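Local coordinates for protein putative metal-dependent hydrolase (Bacillus subtilis, PDB 6KNS) that is a metallo-beta-lactamase-fold protein that binds two zinc ions and calcium and probably acts as a metal-dependent hydrolase, perhaps an RNase Z-like one, at residues Ile12-Gly17 with Thr216-Phe221; Asn22-Gly27 with Gly42-Ser47; Ile62-His67 with Tyr158-Ser163; Ile179-Phe184 with Ala193-Ser198. All blocks are in the same frame, centred on the assembly; numbering follows the deposited sequence.

Contact 1. Residues Ile12-Gly17 with Thr216-Phe221; sequences IGCYGG and THLPHF. With ZN (zinc ion), chain G.
Gly-16 lies against the imidazole of His-217, its CA 3.5 Å from the ring centroid and 19° off the ring normal, a CH-pi contact over one face. The alpha carbons of Gly-16 and His-217 come within 4.1 Å, the nearest backbone approach here. The backbones around this point are joined by two hydrogen bonds, from Leu-218 N to Cys-14 O (3.0 Å) and from Gly-16 N to Leu-218 O (3.0 Å), which make a single beta bridge between Tyr-15 and Leu-218. On the buried flank, Cys-14 SG rests on Leu-218 CD1 at 4.1 Å, while the hydroxyl of Thr-216 has its main partner in Tyr-28 OH. The partly exposed side is formed by Tyr-15 and His-220, whose rings meet only obliquely, planes 37° apart and centroids 5.1 Å apart, with Tyr-15 CD1 over a face of the imidazole. His-220 is held by its edge: NE2 donates to Gly-16 O at 2.9 Å, with the acceptor in the ring plane. The His-217 side chain starts anti to the backbone N (chi1 -151°), and its NE2 binds zinc at 2.1 Å. Asp-69, His-70 and Asp-161 complete this ion's protein ligands, so the contact backs one histidine of the dinuclear zinc site of the metallo-beta-lactamase fold.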
loop_
_atom_site.group_PDB
_atom_site.type_symbol
_atom_site.label_atom_id
_atom_site.label_comp_id
_atom_site.label_asym_id
_atom_site.label_seq_id
_atom_site.Cartn_x
_atom_site.Cartn_y
_atom_site.Cartn_z
ATOM N N ILE A 12 5.943 -8.076 -9.281
ATOM C CA ILE A 12 5.416 -6.722 -9.089
ATOM C C ILE A 12 6.071 -6.132 -7.874
ATOM O O ILE A 12 6.434 -4.963 -7.876
ATOM C CB ILE A 12 3.908 -6.692 -8.928
ATOM C CG1 ILE A 12 3.251 -7.387 -10.116
ATOM C CG2 ILE A 12 3.421 -5.225 -8.817
ATOM C CD1 ILE A 12 3.536 -6.756 -11.467
ATOM N N GLY A 13 6.268 -6.947 -6.835
ATOM C CA GLY A 13 7.031 -6.453 -5.664
ATOM C C GLY A 13 7.619 -7.634 -4.918
ATOM O O GLY A 13 7.067 -8.734 -4.944
ATOM N N CYS A 14 8.725 -7.412 -4.256
ATOM C CA CYS A 14 9.529 -8.538 -3.801
ATOM C C CYS A 14 10.217 -8.377 -2.446
ATOM O O CYS A 14 10.934 -9.315 -2.019
ATOM C CB CYS A 14 10.579 -8.872 -4.877
ATOM S SG CYS A 14 11.687 -7.537 -5.108
ATOM N N TYR A 15 9.998 -7.249 -1.751
ATOM C CA TYR A 15 10.547 -7.081 -0.398
ATOM C C TYR A 15 9.754 -7.743 0.714
ATOM O O TYR A 15 8.513 -7.765 0.694
ATOM C CB TYR A 15 10.786 -5.592 -0.053
ATOM C CG TYR A 15 12.101 -5.101 -0.644
ATOM C CD1 TYR A 15 13.278 -5.173 0.078
ATOM C CD2 TYR A 15 12.150 -4.623 -1.933
ATOM C CE1 TYR A 15 14.471 -4.787 -0.476
ATOM C CE2 TYR A 15 13.337 -4.224 -2.518
ATOM C CZ TYR A 15 14.496 -4.323 -1.781
ATOM O OH TYR A 15 15.656 -3.877 -2.332
ATOM N N GLY A 16 10.466 -8.255 1.717
ATOM C CA GLY A 16 9.814 -8.835 2.866
ATOM C C GLY A 16 9.438 -7.739 3.850
ATOM O O GLY A 16 10.211 -6.839 4.045
ATOM N N GLY A 17 8.254 -7.826 4.455
ATOM C CA GLY A 17 7.849 -6.977 5.570
ATOM C C GLY A 17 7.271 -5.617 5.182
ATOM O O GLY A 17 6.132 -5.287 5.534
ATOM N N THR A 216 13.210 -14.279 -3.423
ATOM C CA THR A 216 12.366 -13.123 -3.183
ATOM C C THR A 216 12.101 -12.921 -1.663
ATOM O O THR A 216 12.743 -13.549 -0.797
ATOM C CB THR A 216 11.076 -13.276 -4.027
ATOM O OG1 THR A 216 10.310 -12.068 -3.964
ATOM C CG2 THR A 216 10.209 -14.473 -3.548
ATOM N N HIS A 217 11.192 -12.011 -1.339
ATOM C CA HIS A 217 10.878 -11.663 0.050
ATOM C C HIS A 217 12.146 -11.206 0.746
ATOM O O HIS A 217 12.486 -11.667 1.827
ATOM C CB HIS A 217 10.252 -12.836 0.772
ATOM C CG HIS A 217 9.311 -12.444 1.854
ATOM N ND1 HIS A 217 9.728 -12.173 3.140
ATOM C CD2 HIS A 217 7.967 -12.233 1.829
ATOM C CE1 HIS A 217 8.673 -11.856 3.875
ATOM N NE2 HIS A 217 7.593 -11.880 3.102
ATOM N N LEU A 218 12.803 -10.251 0.104
ATOM C CA LEU A 218 14.194 -9.908 0.359
ATOM C C LEU A 218 14.371 -9.082 1.628
ATOM O O LEU A 218 13.461 -8.358 2.033
ATOM C CB LEU A 218 14.745 -9.120 -0.828
ATOM C CG LEU A 218 14.691 -9.821 -2.170
ATOM C CD1 LEU A 218 15.127 -8.820 -3.321
ATOM C CD2 LEU A 218 15.536 -11.102 -2.112
ATOM N N PRO A 219 15.558 -9.183 2.254
ATOM C CA PRO A 219 15.849 -8.428 3.476
ATOM C C PRO A 219 16.267 -6.985 3.185
ATOM O O PRO A 219 16.536 -6.646 2.057
ATOM C CB PRO A 219 17.026 -9.189 4.083
ATOM C CG PRO A 219 17.728 -9.810 2.905
ATOM C CD PRO A 219 16.622 -10.140 1.920
ATOM N N HIS A 220 16.300 -6.151 4.216
ATOM C CA HIS A 220 16.648 -4.747 4.094
ATOM C C HIS A 220 18.070 -4.475 4.619
ATOM O O HIS A 220 18.344 -3.392 5.122
ATOM C CB HIS A 220 15.603 -3.900 4.872
ATOM C CG HIS A 220 14.211 -4.070 4.340
ATOM N ND1 HIS A 220 13.659 -3.200 3.426
ATOM C CD2 HIS A 220 13.295 -5.047 4.525
ATOM C CE1 HIS A 220 12.452 -3.616 3.092
ATOM N NE2 HIS A 220 12.196 -4.728 3.756
ATOM N N PHE A 221 18.961 -5.454 4.526
ATOM C CA PHE A 221 20.376 -5.238 4.873
ATOM C C PHE A 221 21.201 -6.238 4.069
ATOM O O PHE A 221 20.663 -7.201 3.529
ATOM C CB PHE A 221 20.622 -5.448 6.377
ATOM C CG PHE A 221 20.411 -6.851 6.818
ATOM C CD1 PHE A 221 19.127 -7.331 7.041
ATOM C CD2 PHE A 221 21.490 -7.724 6.961
ATOM C CE1 PHE A 221 18.911 -8.689 7.432
ATOM C CE2 PHE A 221 21.293 -9.054 7.344
ATOM C CZ PHE A 221 20.004 -9.542 7.575
HETATM ZN ZN ZN G . 5.745 -12.016 4.107
#

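Contact 2. Residues Asn22-Gly27 with Gly42-Ser47; sequences NEATSG and GSAVLS
Backbone and hydroxyl hydrogen bonds join Thr-25 to Ser-43 twice. Thr-25 N donates to Ser-43 O at 3.1 Å, in the carbonyl plane, and Ser-43 N returns a bond to Thr-25 OG1 at 2.8 Å with an angle of 148° at the hydrogen. The hydroxyl reaches that N-H because OG1 sits between the backbone N and carbonyl carbon of Thr-25 (chi1 72°); it also bonds to Asp-69 O, linking this pair to the segment that carries zinc ligands. A third bond runs from Gly-42 N to Ser-26 O at 2.9 Å, the donor tilted 21° from the carbonyl plane. These bonds fasten a type II beta turn, Gly-42 to Val-45, which leads into helix 45-49 with Ala-44 at the N-cap position, to the loop before strand 27-32. Van der Waals contacts fill in beside the polar ones. Val-45 CG2 presses on Thr-25 O at 3.1 Å and reaches Ala-24 CB, whose methyl also meets that of Ala-44 at 4.1 Å. Gly-27 passes close to the valine, its CA 4.0 Å from CG2. The second subunit also takes part: Ser-43 OG bonds to Asp-73 of the second subunit, and Glu-23 O to Ser-47 of that subunit.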
loop_
_atom_site.group_PDB
_atom_site.type_symbol
_atom_site.label_atom_id
_atom_site.label_comp_id
_atom_site.label_asym_id
_atom_site.label_seq_id
_atom_site.Cartn_x
_atom_site.Cartn_y
_atom_site.Cartn_z
ATOM N N ASN A 22 10.882 3.279 -3.003
ATOM C CA ASN A 22 10.409 3.173 -4.385
ATOM C C ASN A 22 10.233 1.726 -4.874
ATOM O O ASN A 22 10.099 1.476 -6.081
ATOM C CB ASN A 22 11.299 3.977 -5.322
ATOM C CG ASN A 22 11.293 5.474 -4.979
ATOM O OD1 ASN A 22 10.237 6.115 -4.932
ATOM N ND2 ASN A 22 12.462 6.016 -4.708
ATOM N N GLU A 23 10.186 0.795 -3.923
ATOM C CA GLU A 23 9.926 -0.601 -4.249
ATOM C C GLU A 23 8.612 -1.067 -3.637
ATOM O O GLU A 23 7.768 -0.238 -3.236
ATOM C CB GLU A 23 11.071 -1.488 -3.793
ATOM C CG GLU A 23 12.429 -1.052 -4.375
ATOM C CD GLU A 23 12.502 -1.116 -5.914
ATOM O OE1 GLU A 23 11.715 -1.861 -6.565
ATOM O OE2 GLU A 23 13.357 -0.376 -6.466
ATOM N N ALA A 24 8.418 -2.386 -3.638
ATOM C CA ALA A 24 7.158 -2.994 -3.220
ATOM C C ALA A 24 7.360 -4.262 -2.410
ATOM O O ALA A 24 8.458 -4.846 -2.412
ATOM C CB ALA A 24 6.232 -3.251 -4.439
ATOM N N THR A 25 6.314 -4.696 -1.703
ATOM C CA THR A 25 6.353 -6.008 -1.020
ATOM C C THR A 25 5.585 -7.016 -1.896
ATOM O O THR A 25 5.269 -6.700 -3.048
ATOM C CB THR A 25 5.869 -5.956 0.424
ATOM O OG1 THR A 25 4.448 -5.771 0.486
ATOM C CG2 THR A 25 6.550 -4.812 1.198
ATOM N N SER A 26 5.355 -8.236 -1.396
ATOM C CA SER A 26 4.909 -9.331 -2.229
ATOM C C SER A 26 3.713 -9.077 -3.159
ATOM O O SER A 26 2.635 -8.717 -2.731
ATOM C CB SER A 26 4.617 -10.556 -1.386
ATOM O OG SER A 26 5.785 -10.995 -0.701
ATOM N N GLY A 27 3.951 -9.337 -4.437
ATOM C CA GLY A 27 2.947 -9.316 -5.493
ATOM C C GLY A 27 3.528 -9.900 -6.776
ATOM O O GLY A 27 4.608 -9.476 -7.236
ATOM N N GLY A 42 0.563 -6.899 -1.751
ATOM C CA GLY A 42 1.182 -6.192 -0.644
ATOM C C GLY A 42 1.361 -4.704 -0.880
ATOM O O GLY A 42 0.651 -4.101 -1.704
ATOM N N SER A 43 2.317 -4.115 -0.155
ATOM C CA SER A 43 2.515 -2.634 -0.139
ATOM C C SER A 43 3.058 -2.116 -1.485
ATOM O O SER A 43 4.039 -2.642 -2.003
ATOM C CB SER A 43 3.479 -2.257 0.990
ATOM O OG SER A 43 3.504 -0.862 1.241
ATOM N N ALA A 44 2.412 -1.086 -2.039
ATOM C CA ALA A 44 2.781 -0.492 -3.317
ATOM C C ALA A 44 2.618 -1.440 -4.515
ATOM O O ALA A 44 3.049 -1.107 -5.634
ATOM C CB ALA A 44 4.230 0.116 -3.289
ATOM N N VAL A 45 1.947 -2.571 -4.324
ATOM C CA VAL A 45 1.771 -3.511 -5.403
ATOM C C VAL A 45 0.771 -2.995 -6.422
ATOM O O VAL A 45 1.019 -3.107 -7.625
ATOM C CB VAL A 45 1.420 -4.903 -4.876
ATOM C CG1 VAL A 45 0.828 -5.791 -6.010
ATOM C CG2 VAL A 45 2.695 -5.483 -4.259
ATOM N N LEU A 46 -0.327 -2.388 -5.979
ATOM C CA LEU A 46 -1.272 -1.843 -6.959
ATOM C C LEU A 46 -0.661 -0.771 -7.814
ATOM O O LEU A 46 -0.835 -0.769 -9.056
ATOM C CB LEU A 46 -2.503 -1.244 -6.294
ATOM C CG LEU A 46 -3.704 -2.094 -5.980
ATOM C CD1 LEU A 46 -4.973 -1.159 -5.689
ATOM C CD2 LEU A 46 -3.964 -3.090 -7.121
ATOM N N SER A 47 0.063 0.156 -7.176
ATOM C CA SER A 47 0.740 1.203 -7.908
ATOM C C SER A 47 1.624 0.647 -9.040
ATOM O O SER A 47 1.605 1.137 -10.187
ATOM C CB SER A 47 1.585 2.032 -6.965
ATOM O OG SER A 47 2.232 3.110 -7.627
#

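Contact 3. Residues Ile62-His67 with Tyr158-Ser163; sequences ILSHYH and YTADSS. With ZN (zinc ion), chain H; ZN (zinc ion), chain G.
His-65, His-67 and Asp-161 converge on one zinc ion, bound by His-65 NE2 at 2.3 Å, His-67 ND1 at 2.1 Å and Asp-161 OD2 at 2.4 Å. The same OD2 also binds the second zinc, so the carboxylate bridges the two metals through a single oxygen. His-140 adds a fourth protein ligand to the first ion; Asp-69, His-70 and His-217 surround the other. Although OD2 lies only 3.4 Å from His-65 NE2, near the ring plane, the two are not hydrogen-bonded: both face the metal. Ring and carboxylate planes stand 62° apart.

In the second shell, His-65 ND1 donates to Ser-64 OG at 2.9 Å and 163°, with the oxygen close to the ring plane, which, with the zinc bond at NE2, helps fix the imidazole's rotation. Lying between the backbone N and carbonyl carbon of its residue (chi1 56°), OG is turned toward ND1. Ser-64 CB meets Ala-160 CB at 3.4 Å, a tight carbon contact. Ser-64 CB also meets Tyr-158 CE2 obliquely, at 4.3 Å, and the tyrosine OH is bonded to Asp-40. The two segments follow strands 60-62 and 155-158, which belong to different sheets, and lead toward helices 68-71 and 168-171; the zinc site thus lies where loops from both sheets of the fold meet.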
loop_
_atom_site.group_PDB
_atom_site.type_symbol
_atom_site.label_atom_id
_atom_site.label_comp_id
_atom_site.label_asym_id
_atom_site.label_seq_id
_atom_site.Cartn_x
_atom_site.Cartn_y
_atom_site.Cartn_z
ATOM N N ILE A 62 -5.221 -14.082 -5.704
ATOM C CA ILE A 62 -5.112 -15.136 -4.686
ATOM C C ILE A 62 -4.048 -14.730 -3.677
ATOM O O ILE A 62 -2.995 -14.183 -4.068
ATOM C CB ILE A 62 -4.809 -16.539 -5.295
ATOM C CG1 ILE A 62 -4.735 -17.605 -4.203
ATOM C CG2 ILE A 62 -3.480 -16.564 -6.031
ATOM C CD1 ILE A 62 -4.924 -19.029 -4.785
ATOM N N LEU A 63 -4.359 -14.979 -2.410
ATOM C CA LEU A 63 -3.592 -14.553 -1.262
ATOM C C LEU A 63 -3.035 -15.744 -0.472
ATOM O O LEU A 63 -3.776 -16.620 -0.070
ATOM C CB LEU A 63 -4.505 -13.763 -0.332
ATOM C CG LEU A 63 -5.121 -12.525 -0.971
ATOM C CD1 LEU A 63 -6.020 -11.837 0.076
ATOM C CD2 LEU A 63 -4.026 -11.539 -1.517
ATOM N N SER A 64 -1.709 -15.792 -0.298
ATOM C CA SER A 64 -1.076 -16.910 0.404
ATOM C C SER A 64 -1.407 -16.859 1.910
ATOM O O SER A 64 -1.575 -17.904 2.543
ATOM C CB SER A 64 0.442 -16.859 0.258
ATOM O OG SER A 64 0.933 -15.599 0.715
ATOM N N HIS A 65 -1.468 -15.651 2.459
ATOM C CA HIS A 65 -1.742 -15.444 3.863
ATOM C C HIS A 65 -2.031 -13.977 4.145
ATOM O O HIS A 65 -1.922 -13.137 3.236
ATOM C CB HIS A 65 -0.613 -15.973 4.745
ATOM C CG HIS A 65 0.688 -15.213 4.688
ATOM N ND1 HIS A 65 1.449 -15.096 3.542
ATOM C CD2 HIS A 65 1.418 -14.645 5.686
ATOM C CE1 HIS A 65 2.575 -14.461 3.842
ATOM N NE2 HIS A 65 2.578 -14.173 5.132
ATOM N N TYR A 66 -2.410 -13.664 5.379
ATOM C CA TYR A 66 -2.938 -12.350 5.673
ATOM C C TYR A 66 -2.019 -11.407 6.448
ATOM O O TYR A 66 -2.474 -10.420 7.022
ATOM C CB TYR A 66 -4.262 -12.513 6.415
ATOM C CG TYR A 66 -5.337 -13.288 5.619
ATOM C CD1 TYR A 66 -5.974 -12.691 4.551
ATOM C CD2 TYR A 66 -5.710 -14.560 5.955
ATOM C CE1 TYR A 66 -6.949 -13.330 3.837
ATOM C CE2 TYR A 66 -6.730 -15.239 5.224
ATOM C CZ TYR A 66 -7.318 -14.612 4.156
ATOM O OH TYR A 66 -8.325 -15.170 3.402
ATOM N N HIS A 67 -0.723 -11.645 6.387
ATOM C CA HIS A 67 0.266 -10.678 6.892
ATOM C C HIS A 67 0.183 -9.406 6.023
ATOM O O HIS A 67 -0.033 -9.500 4.811
ATOM C CB HIS A 67 1.681 -11.278 6.813
ATOM C CG HIS A 67 2.131 -11.999 8.042
ATOM N ND1 HIS A 67 3.209 -12.867 8.045
ATOM C CD2 HIS A 67 1.705 -11.921 9.333
ATOM C CE1 HIS A 67 3.405 -13.318 9.280
ATOM N NE2 HIS A 67 2.504 -12.761 10.078
ATOM N N TYR A 158 5.459 -21.274 -5.893
ATOM C CA TYR A 158 5.657 -20.118 -5.028
ATOM C C TYR A 158 5.592 -20.620 -3.597
ATOM O O TYR A 158 4.583 -21.179 -3.199
ATOM C CB TYR A 158 4.521 -19.122 -5.263
ATOM C CG TYR A 158 4.471 -17.932 -4.368
ATOM C CD1 TYR A 158 5.613 -17.169 -4.120
ATOM C CD2 TYR A 158 3.258 -17.522 -3.781
ATOM C CE1 TYR A 158 5.555 -16.009 -3.305
ATOM C CE2 TYR A 158 3.183 -16.377 -2.972
ATOM C CZ TYR A 158 4.328 -15.626 -2.742
ATOM O OH TYR A 158 4.269 -14.504 -1.954
ATOM N N THR A 159 6.663 -20.460 -2.837
ATOM C CA THR A 159 6.703 -20.933 -1.459
ATOM C C THR A 159 5.851 -20.085 -0.514
ATOM O O THR A 159 5.640 -20.475 0.632
ATOM C CB THR A 159 8.143 -20.896 -0.865
ATOM O OG1 THR A 159 8.594 -19.530 -0.803
ATOM C CG2 THR A 159 9.119 -21.721 -1.685
ATOM N N ALA A 160 5.388 -18.911 -0.948
ATOM C CA ALA A 160 4.898 -17.934 -0.007
ATOM C C ALA A 160 5.963 -17.808 1.099
ATOM O O ALA A 160 7.176 -17.892 0.817
ATOM C CB ALA A 160 3.521 -18.318 0.543
ATOM N N ASP A 161 5.530 -17.605 2.336
ATOM C CA ASP A 161 6.446 -17.469 3.458
ATOM C C ASP A 161 6.518 -18.749 4.227
ATOM O O ASP A 161 5.484 -19.306 4.587
ATOM C CB ASP A 161 5.934 -16.435 4.432
ATOM C CG ASP A 161 6.026 -15.019 3.898
ATOM O OD1 ASP A 161 6.234 -14.768 2.682
ATOM O OD2 ASP A 161 5.917 -14.165 4.761
ATOM N N SER A 162 7.726 -19.187 4.553
ATOM C CA SER A 162 7.888 -20.401 5.366
ATOM C C SER A 162 9.305 -20.522 5.897
ATOM O O SER A 162 10.251 -20.047 5.266
ATOM C CB SER A 162 7.596 -21.619 4.500
ATOM O OG SER A 162 7.515 -22.812 5.264
ATOM N N SER A 163 9.459 -21.156 7.048
ATOM C CA SER A 163 10.749 -21.757 7.396
ATOM C C SER A 163 10.818 -23.126 6.707
ATOM O O SER A 163 9.826 -23.620 6.139
ATOM C CB SER A 163 10.923 -21.920 8.921
ATOM O OG SER A 163 9.937 -22.778 9.476
HETATM ZN ZN ZN H . 4.341 -13.627 6.441
HETATM ZN ZN ZN G . 5.745 -12.016 4.107
#

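Contact 4. Residues Ile179-Phe184 with Ala193-Ser198; sequences ISECNF and AGHMNS
At the end of strand 177-181, beside the zinc centre, Glu-181 holds the loop that precedes helix 198-208 through both carboxylate oxygens. OE2 accepts from His-195 ND1 at 2.6 Å and 173°, using its syn lone pair, and lies in the imidazole plane. OE1 takes the backbone N of Met-196 at 2.8 Å, approached from above the carboxylate plane. A bend in the glutamate chain at chi2 (120°) accompanies this double grip, and Ser-162 N gives OE2 a further bond. The carboxylate and ring planes are 46° apart. Asn-183 CB packs over one face of the imidazole at 4.1 Å from the ring centroid. The Phe-184 ring meets His-195 CB at its own edge, CE2 to CB 3.7 Å. Backbone bonding continues from Phe-184 N to Met-196 O at 3.2 Å; Ser-198 N to Phe-184 O is weak. Asn-197 occupies the N-cap of helix 198-208, and its ND2 bonds to Gln-188 O. Cys-182 SG lies against the backbone N and CA of Ser-198. The imidazole of His-195 also meets the rings of the zinc ligands His-140 and His-217, an arrangement consistent with a second-shell histidine-carboxylate pair in a metallo-beta-lactamase active site.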
loop_
_atom_site.group_PDB
_atom_site.type_symbol
_atom_site.label_atom_id
_atom_site.label_comp_id
_atom_site.label_asym_id
_atom_site.label_seq_id
_atom_site.Cartn_x
_atom_site.Cartn_y
_atom_site.Cartn_z
ATOM N N ILE A 179 9.836 -20.048 -7.152
ATOM C CA ILE A 179 9.926 -18.780 -6.471
ATOM C C ILE A 179 9.912 -19.026 -4.942
ATOM O O ILE A 179 8.897 -19.393 -4.374
ATOM C CB ILE A 179 8.800 -17.849 -6.871
ATOM C CG1 ILE A 179 8.722 -17.744 -8.411
ATOM C CG2 ILE A 179 9.038 -16.486 -6.196
ATOM C CD1 ILE A 179 7.517 -16.889 -8.928
ATOM N N SER A 180 11.069 -18.817 -4.307
ATOM C CA SER A 180 11.262 -19.086 -2.913
ATOM C C SER A 180 11.556 -17.818 -2.181
ATOM O O SER A 180 12.381 -17.019 -2.602
ATOM C CB SER A 180 12.445 -20.018 -2.675
ATOM O OG SER A 180 12.551 -20.306 -1.293
ATOM N N GLU A 181 10.874 -17.663 -1.062
ATOM C CA GLU A 181 11.208 -16.650 -0.114
ATOM C C GLU A 181 12.673 -16.894 0.296
ATOM O O GLU A 181 13.174 -18.030 0.259
ATOM C CB GLU A 181 10.220 -16.680 1.062
ATOM C CG GLU A 181 10.436 -17.728 2.142
ATOM C CD GLU A 181 10.656 -17.060 3.501
ATOM O OE1 GLU A 181 11.822 -16.688 3.816
ATOM O OE2 GLU A 181 9.648 -16.874 4.227
ATOM N N CYS A 182 13.360 -15.816 0.624
ATOM C CA CYS A 182 14.726 -15.900 1.047
ATOM C C CYS A 182 15.049 -14.700 1.903
ATOM O O CYS A 182 15.858 -13.881 1.535
ATOM C CB CYS A 182 15.597 -15.949 -0.206
ATOM S SG CYS A 182 17.320 -16.294 0.082
ATOM N N ASN A 183 14.416 -14.597 3.053
ATOM C CA ASN A 183 14.510 -13.400 3.870
ATOM C C ASN A 183 15.823 -13.323 4.666
ATOM O O ASN A 183 16.113 -12.281 5.215
ATOM C CB ASN A 183 13.312 -13.332 4.833
ATOM C CG ASN A 183 12.846 -11.888 5.098
ATOM O OD1 ASN A 183 13.656 -10.963 5.246
ATOM N ND2 ASN A 183 11.568 -11.695 5.120
ATOM N N PHE A 184 16.584 -14.427 4.740
ATOM C CA PHE A 184 17.821 -14.510 5.535
ATOM C C PHE A 184 19.026 -15.025 4.754
ATOM O O PHE A 184 18.854 -15.761 3.789
ATOM C CB PHE A 184 17.594 -15.408 6.764
ATOM C CG PHE A 184 16.733 -14.771 7.815
ATOM C CD1 PHE A 184 17.291 -14.126 8.877
ATOM C CD2 PHE A 184 15.361 -14.811 7.723
ATOM C CE1 PHE A 184 16.476 -13.515 9.860
ATOM C CE2 PHE A 184 14.544 -14.201 8.675
ATOM C CZ PHE A 184 15.096 -13.568 9.744
ATOM N N ALA A 193 11.502 -16.745 12.941
ATOM C CA ALA A 193 10.641 -15.809 12.204
ATOM C C ALA A 193 9.744 -16.464 11.160
ATOM O O ALA A 193 8.988 -15.770 10.479
ATOM C CB ALA A 193 11.505 -14.703 11.527
ATOM N N GLY A 194 9.836 -17.773 10.976
ATOM C CA GLY A 194 9.061 -18.429 9.923
ATOM C C GLY A 194 9.524 -18.118 8.504
ATOM O O GLY A 194 8.711 -18.005 7.570
ATOM N N HIS A 195 10.836 -17.985 8.355
ATOM C CA HIS A 195 11.458 -17.694 7.056
ATOM C C HIS A 195 12.610 -18.640 6.729
ATOM O O HIS A 195 13.082 -19.402 7.567
ATOM C CB HIS A 195 11.957 -16.249 7.000
ATOM C CG HIS A 195 10.873 -15.227 7.053
ATOM N ND1 HIS A 195 9.824 -15.191 6.150
ATOM C CD2 HIS A 195 10.684 -14.180 7.894
ATOM C CE1 HIS A 195 9.042 -14.164 6.435
ATOM N NE2 HIS A 195 9.522 -13.557 7.507
ATOM N N MET A 196 13.060 -18.577 5.487
ATOM C CA MET A 196 14.190 -19.387 5.022
ATOM C C MET A 196 15.411 -18.549 4.654
ATOM O O MET A 196 15.305 -17.346 4.437
ATOM C CB MET A 196 13.751 -20.207 3.807
ATOM C CG MET A 196 12.996 -21.491 4.213
ATOM S SD MET A 196 12.659 -22.578 2.822
ATOM C CE MET A 196 11.417 -21.617 1.938
ATOM N N ASN A 197 16.570 -19.209 4.586
ATOM C CA ASN A 197 17.760 -18.592 4.040
ATOM C C ASN A 197 18.117 -19.148 2.643
ATOM O O ASN A 197 17.446 -20.022 2.079
ATOM C CB ASN A 197 18.956 -18.684 5.019
ATOM C CG ASN A 197 19.479 -20.123 5.231
ATOM O OD1 ASN A 197 19.265 -21.038 4.419
ATOM N ND2 ASN A 197 20.188 -20.307 6.324
ATOM N N SER A 198 19.178 -18.594 2.105
ATOM C CA SER A 198 19.697 -18.940 0.797
ATOM C C SER A 198 20.007 -20.426 0.625
ATOM O O SER A 198 19.675 -20.994 -0.414
ATOM C CB SER A 198 20.957 -18.072 0.517
ATOM O OG SER A 198 21.837 -18.094 1.655
#

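All four contacts are largely buried, but contact 3 lies deepest, about 7 Å from the chain centre to its own, against 12 to 13 Å for the others. Contacts 1 and 3 share a zinc ion, and their chemistry includes metal bonds; contact 4 contributes a second shell built on a histidine-carboxylate hydrogen bond, and contact 2 relies on backbone and hydroxyl bonds plus small apolar side chains. Strand 7-13 and its continuation connect contacts 1 and 2, since Tyr-15 N lies 2.9 Å from Ala-24 O, probably bonded. Neighbouring strands join contacts 3 and 4: Thr-159 N is 2.9 Å from Ile-179 O. Contact 2 has the most residues within reach of the second subunit, six.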